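Side-chain contacts in D-alanyl transferase DltD (Enterococcus faecium TX0133A04, PDB 6PFX), which probably takes part in transferring D-alanine onto lipoteichoic acid during cell wall biogenesis in this Gram-positive bacterium: residues M19-L24 against N118-E123; D27-Y32 against R68-G73. All coordinates share one frame; numbering follows the deposited sequence.

Contact 1. Residues M19-L24 against N118-E123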
loop_
_atom_site.group_PDB
_atom_site.type_symbol
_atom_site.label_atom_id
_atom_site.label_comp_id
_atom_site.label_asym_id
_atom_site.label_seq_id
_atom_site.Cartn_x
_atom_site.Cartn_y
_atom_site.Cartn_z
ATOM N N MET A 19 1.297 8.004 -9.977
ATOM C CA MET A 19 0.345 6.944 -9.633
ATOM C C MET A 19 -0.441 6.492 -10.867
ATOM O O MET A 19 -1.560 5.990 -10.771
ATOM C CB MET A 19 -0.552 7.368 -8.463
ATOM C CG MET A 19 0.234 7.585 -7.160
ATOM S SD MET A 19 -0.607 8.468 -5.837
ATOM C CE MET A 19 -2.124 7.526 -5.677
ATOM N N SER A 20 0.162 6.646 -12.044
ATOM C CA SER A 20 -0.502 6.269 -13.285
ATOM C C SER A 20 -0.748 4.768 -13.322
ATOM O O SER A 20 0.162 3.971 -13.083
ATOM C CB SER A 20 0.376 6.671 -14.471
ATOM O OG SER A 20 0.225 5.764 -15.550
ATOM N N VAL A 21 -1.985 4.380 -13.640
ATOM C CA VAL A 21 -2.323 2.961 -13.699
ATOM C C VAL A 21 -1.426 2.212 -14.677
ATOM O O VAL A 21 -1.067 1.052 -14.435
ATOM C CB VAL A 21 -3.824 2.791 -14.010
ATOM C CG1 VAL A 21 -4.163 1.335 -14.160
ATOM C CG2 VAL A 21 -4.656 3.420 -12.913
ATOM N N ASN A 22 -1.020 2.861 -15.775
ATOM C CA ASN A 22 -0.140 2.208 -16.739
ATOM C C ASN A 22 1.259 1.978 -16.175
ATOM O O ASN A 22 1.933 1.021 -16.572
ATOM C CB ASN A 22 -0.034 3.042 -18.017
ATOM C CG ASN A 22 -1.289 2.986 -18.859
ATOM O OD1 ASN A 22 -1.976 1.966 -18.910
ATOM N ND2 ASN A 22 -1.599 4.092 -19.527
ATOM N N VAL A 23 1.720 2.847 -15.270
ATOM C CA VAL A 23 3.001 2.626 -14.601
ATOM C C VAL A 23 2.874 1.502 -13.582
ATOM O O VAL A 23 3.703 0.584 -13.531
ATOM C CB VAL A 23 3.482 3.933 -13.941
ATOM C CG1 VAL A 23 4.661 3.673 -13.011
ATOM C CG2 VAL A 23 3.863 4.956 -14.997
ATOM N N LEU A 24 1.806 1.539 -12.779
ATOM C CA LEU A 24 1.623 0.551 -11.722
ATOM C C LEU A 24 1.403 -0.852 -12.281
ATOM O O LEU A 24 1.813 -1.834 -11.650
ATOM C CB LEU A 24 0.457 0.959 -10.821
ATOM C CG LEU A 24 0.525 2.328 -10.142
ATOM C CD1 LEU A 24 -0.577 2.417 -9.090
ATOM C CD2 LEU A 24 1.876 2.616 -9.531
ATOM N N ASN A 118 -9.988 -5.763 -10.674
ATOM C CA ASN A 118 -10.041 -5.657 -12.128
ATOM C C ASN A 118 -9.299 -4.424 -12.633
ATOM O O ASN A 118 -8.679 -4.462 -13.701
ATOM C CB ASN A 118 -11.495 -5.621 -12.605
ATOM C CG ASN A 118 -12.209 -6.946 -12.416
ATOM O OD1 ASN A 118 -11.582 -7.983 -12.204
ATOM N ND2 ASN A 118 -13.535 -6.915 -12.500
ATOM N N THR A 119 -9.357 -3.315 -11.889
ATOM C CA THR A 119 -8.702 -2.094 -12.347
ATOM C C THR A 119 -7.198 -2.281 -12.495
ATOM O O THR A 119 -6.588 -1.758 -13.435
ATOM C CB THR A 119 -8.987 -0.944 -11.380
ATOM O OG1 THR A 119 -10.389 -0.676 -11.371
ATOM C CG2 THR A 119 -8.228 0.310 -11.795
ATOM N N TYR A 120 -6.576 -3.011 -11.573
ATOM C CA TYR A 120 -5.130 -3.147 -11.558
ATOM C C TYR A 120 -4.640 -4.493 -12.052
ATOM O O TYR A 120 -3.424 -4.676 -12.186
ATOM C CB TYR A 120 -4.596 -2.861 -10.154
ATOM C CG TYR A 120 -4.899 -1.452 -9.738
ATOM C CD1 TYR A 120 -4.052 -0.414 -10.104
ATOM C CD2 TYR A 120 -6.044 -1.149 -9.014
ATOM C CE1 TYR A 120 -4.318 0.889 -9.741
ATOM C CE2 TYR A 120 -6.326 0.162 -8.647
ATOM C CZ TYR A 120 -5.454 1.172 -9.019
ATOM O OH TYR A 120 -5.698 2.479 -8.669
ATOM N N TYR A 121 -5.540 -5.430 -12.349
ATOM C CA TYR A 121 -5.113 -6.722 -12.864
ATOM C C TYR A 121 -4.263 -6.516 -14.112
ATOM O O TYR A 121 -4.693 -5.858 -15.066
ATOM C CB TYR A 121 -6.310 -7.603 -13.204
ATOM C CG TYR A 121 -5.897 -8.863 -13.932
ATOM C CD1 TYR A 121 -5.080 -9.806 -13.319
ATOM C CD2 TYR A 121 -6.309 -9.104 -15.234
ATOM C CE1 TYR A 121 -4.690 -10.962 -13.988
ATOM C CE2 TYR A 121 -5.923 -10.252 -15.908
ATOM C CZ TYR A 121 -5.117 -11.176 -15.278
ATOM O OH TYR A 121 -4.728 -12.322 -15.937
ATOM N N SER A 122 -3.052 -7.072 -14.091
ATOM C CA SER A 122 -2.061 -6.886 -15.144
ATOM C C SER A 122 -1.679 -8.261 -15.670
ATOM O O SER A 122 -1.060 -9.052 -14.948
ATOM C CB SER A 122 -0.819 -6.186 -14.597
ATOM O OG SER A 122 0.199 -6.170 -15.571
ATOM N N GLU A 123 -2.063 -8.558 -16.913
ATOM C CA GLU A 123 -1.603 -9.794 -17.532
ATOM C C GLU A 123 -0.082 -9.828 -17.593
ATOM O O GLU A 123 0.532 -10.886 -17.410
ATOM C CB GLU A 123 -2.173 -9.933 -18.944
ATOM C CG GLU A 123 -3.624 -10.372 -18.998
ATOM C CD GLU A 123 -4.152 -10.429 -20.422
ATOM O OE1 GLU A 123 -3.924 -9.464 -21.183
ATOM O OE2 GLU A 123 -4.781 -11.444 -20.784
#

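Contact 2. Residues D27-Y32 against R68-G73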
loop_
_atom_site.group_PDB
_atom_site.type_symbol
_atom_site.label_atom_id
_atom_site.label_comp_id
_atom_site.label_asym_id
_atom_site.label_seq_id
_atom_site.Cartn_x
_atom_site.Cartn_y
_atom_site.Cartn_z
ATOM N N ASP A 27 6.067 -2.595 -16.311
ATOM C CA ASP A 27 7.382 -3.006 -15.848
ATOM C C ASP A 27 8.481 -2.000 -16.185
ATOM O O ASP A 27 9.328 -1.703 -15.339
ATOM C CB ASP A 27 7.777 -4.354 -16.476
ATOM C CG ASP A 27 7.097 -5.537 -15.832
ATOM O OD1 ASP A 27 6.692 -5.441 -14.658
ATOM O OD2 ASP A 27 6.980 -6.581 -16.504
ATOM N N ALA A 28 8.501 -1.489 -17.420
ATOM C CA ALA A 28 9.676 -0.777 -17.913
ATOM C C ALA A 28 10.018 0.417 -17.031
ATOM O O ALA A 28 11.177 0.604 -16.645
ATOM C CB ALA A 28 9.448 -0.343 -19.362
ATOM N N ILE A 29 9.021 1.224 -16.678
ATOM C CA ILE A 29 9.291 2.441 -15.919
ATOM C C ILE A 29 9.593 2.113 -14.465
ATOM O O ILE A 29 10.645 2.481 -13.932
ATOM C CB ILE A 29 8.130 3.444 -16.054
ATOM C CG1 ILE A 29 8.067 3.970 -17.491
ATOM C CG2 ILE A 29 8.306 4.580 -15.061
ATOM C CD1 ILE A 29 6.866 4.872 -17.766
ATOM N N LYS A 30 8.676 1.410 -13.799
ATOM C CA LYS A 30 8.830 1.180 -12.366
ATOM C C LYS A 30 10.071 0.342 -12.060
ATOM O O LYS A 30 10.770 0.607 -11.078
ATOM C CB LYS A 30 7.551 0.568 -11.784
ATOM C CG LYS A 30 7.418 -0.947 -11.916
ATOM C CD LYS A 30 6.052 -1.412 -11.410
ATOM C CE LYS A 30 6.050 -2.856 -10.989
ATOM N NZ LYS A 30 6.577 -3.737 -12.070
ATOM N N ASN A 31 10.379 -0.659 -12.896
ATOM C CA ASN A 31 11.514 -1.533 -12.599
ATOM C C ASN A 31 12.841 -0.808 -12.806
ATOM O O ASN A 31 13.792 -0.994 -12.037
ATOM C CB ASN A 31 11.462 -2.802 -13.451
ATOM C CG ASN A 31 10.260 -3.673 -13.146
ATOM O OD1 ASN A 31 9.422 -3.353 -12.293
ATOM N ND2 ASN A 31 10.164 -4.785 -13.852
ATOM N N TYR A 32 12.932 0.011 -13.852
ATOM C CA TYR A 32 14.117 0.836 -14.018
ATOM C C TYR A 32 14.279 1.778 -12.833
ATOM O O TYR A 32 15.366 1.902 -12.255
ATOM C CB TYR A 32 14.023 1.640 -15.312
ATOM C CG TYR A 32 15.184 2.593 -15.479
ATOM C CD1 TYR A 32 16.446 2.119 -15.758
ATOM C CD2 TYR A 32 15.017 3.960 -15.333
ATOM C CE1 TYR A 32 17.514 2.976 -15.908
ATOM C CE2 TYR A 32 16.073 4.824 -15.482
ATOM C CZ TYR A 32 17.321 4.327 -15.772
ATOM O OH TYR A 32 18.377 5.192 -15.918
ATOM N N ARG A 68 14.042 9.829 -3.353
ATOM C CA ARG A 68 12.744 10.286 -3.832
ATOM C C ARG A 68 11.742 9.152 -3.737
ATOM O O ARG A 68 12.000 8.039 -4.238
ATOM C CB ARG A 68 12.904 10.756 -5.285
ATOM C CG ARG A 68 11.636 11.275 -5.917
ATOM C CD ARG A 68 11.867 11.896 -7.305
ATOM N NE ARG A 68 12.636 13.141 -7.271
ATOM C CZ ARG A 68 13.934 13.238 -7.553
ATOM N NH1 ARG A 68 14.634 12.165 -7.891
ATOM N NH2 ARG A 68 14.533 14.418 -7.497
ATOM N N PRO A 69 10.590 9.355 -3.102
ATOM C CA PRO A 69 9.576 8.295 -3.108
ATOM C C PRO A 69 9.134 7.983 -4.531
ATOM O O PRO A 69 9.013 8.872 -5.375
ATOM C CB PRO A 69 8.428 8.875 -2.269
ATOM C CG PRO A 69 9.056 9.996 -1.484
ATOM C CD PRO A 69 10.162 10.540 -2.332
ATOM N N PHE A 70 8.905 6.704 -4.798
ATOM C CA PHE A 70 8.232 6.266 -6.015
ATOM C C PHE A 70 6.883 5.719 -5.549
ATOM O O PHE A 70 6.827 4.708 -4.841
ATOM C CB PHE A 70 9.044 5.227 -6.779
ATOM C CG PHE A 70 8.608 5.087 -8.197
ATOM C CD1 PHE A 70 7.394 4.498 -8.493
ATOM C CD2 PHE A 70 9.388 5.574 -9.232
ATOM C CE1 PHE A 70 6.965 4.377 -9.812
ATOM C CE2 PHE A 70 8.961 5.479 -10.545
ATOM C CZ PHE A 70 7.753 4.866 -10.837
ATOM N N LEU A 71 5.802 6.419 -5.876
ATOM C CA LEU A 71 4.502 6.103 -5.296
ATOM C C LEU A 71 3.850 4.961 -6.062
ATOM O O LEU A 71 3.563 5.084 -7.259
ATOM C CB LEU A 71 3.610 7.338 -5.315
ATOM C CG LEU A 71 4.226 8.616 -4.753
ATOM C CD1 LEU A 71 3.231 9.747 -4.842
ATOM C CD2 LEU A 71 4.677 8.422 -3.310
ATOM N N LEU A 72 3.577 3.866 -5.362
ATOM C CA LEU A 72 3.046 2.668 -5.994
ATOM C C LEU A 72 1.668 2.272 -5.487
ATOM O O LEU A 72 1.118 1.262 -5.941
ATOM C CB LEU A 72 4.038 1.507 -5.854
ATOM C CG LEU A 72 5.333 1.654 -6.666
ATOM C CD1 LEU A 72 6.314 0.557 -6.295
ATOM C CD2 LEU A 72 5.050 1.644 -8.169
ATOM N N GLY A 73 1.088 3.026 -4.601
ATOM C CA GLY A 73 -0.319 2.869 -4.318
ATOM C C GLY A 73 -1.187 3.808 -5.153
ATOM O O GLY A 73 -0.712 4.822 -5.665
#

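Contact 1. Residues M19-L24 against N118-E123
Val21 and Tyr120 bring the two backbones nearest, with their CA atoms 7.1 Å apart. Val21 sits in the first turn of the short helix 21-24, and Tyr120 is the last residue of helix 114-120, so the start of one helix faces the end of another. At that spacing the side chains do all the touching, apart from one backbone carbonyl.

Val21 splits its two methyls between two partners. Its CG1 stands anti to the backbone N (chi1 176°) and reaches the carbonyl oxygen of Thr119, Val21 CG1 to Thr119 O being 4.0 Å. The other methyl, CG2, turns to the phenol and lies 4.1 Å from Tyr120 CE1. Leu24, one helical turn on, brings its CD1 to the same ring carbon, again 4.1 Å from Tyr120 CE1. Both methyls approach the ring obliquely, but the side chains run differently: Val21 crosses Tyr120 at about a right angle, whereas Leu24 lies alongside it and points the same way. Within its own segment, Thr119 CG2 rests 3.7 Å above one face of the Tyr120 ring, offset toward the rim.

The helix carrying Val21 and Leu24 is capped by Ser20: Val23 N donates to Ser20 OG over 3.3 Å, at an N-H...O angle of 153°. Further along, Ser122 OG caps Gln125 N and is also hydrogen-bonded to Lys25 O, while Leu24 O takes a bond from Gln125 NE2.

The Tyr120 side chain lies near, without touching, a possible Ser-His-Asp triad, as would fit the SGNH hydrolase clan. Its hydroxyl is hydrogen-bonded to Pro75 O. The polar end of the tyrosine is thus held by a directed bond, while its ring carbon CE1 meets the two aliphatic methyls by van der Waals contact.

Contact 2. Residues D27-Y32 against R68-G73
Phe70 pushes the far end of its ring against the backbone of Lys30, with Phe70 CZ 4.1 Å from Lys30 CA. Its CG is anti to the backbone N (chi1 -162°), which carries the ring off strand 68-71 toward helix 28-35. Lys30 CB adds a looser touch, 4.3 Å from Phe70 CE1. Ile29 comes from another direction: its CG2 sits at the ring edge, near the ring plane, 4.3 Å from Phe70 CZ.

What meets the ring is the base of the lysine; the rest of the chain carries the ammonium group farther from the strand. There Lys30 NZ forms a salt bridge with Asp27 OD1 at 3.1 Å and donates to Asn31 OD1 at 2.9 Å, tilted 24° from that carbonyl plane. Ser88 OG and Gly26 O also bond to this ammonium group, so it has several polar partners, well away from the ring that its own backbone and CB touch.

Phe70 pairs through its backbone with Ile40 and Phe42 of strand 39-43, while neighbouring Pro69 and Leu71 turn to helix 56-62. Helices thus pack on both faces of the parallel sheet at one edge strand, 68-71, the α/β/α layering of the SGNH hydrolase fold.

How the contacts relate
Contact 2 is the more buried of the two and belongs to the sheet-helix core; contact 1 is only partly buried, with Thr119 exposed at its margin, and joins two helix ends. Helices 21-24 and 28-35 follow each other in the chain, and contact 2 is nested inside the loop that contact 1 closes. The two also touch directly: Leu24 CD2 lies 3.6 Å from Leu72 CD2, and Val23 packs on Phe70. Each sets one aromatic ring against aliphatic groups, but the polar anchor differs. In contact 1 it belongs to the ring itself, as a hydroxyl; in contact 2 it is the far end of the lysine whose base touches the ring.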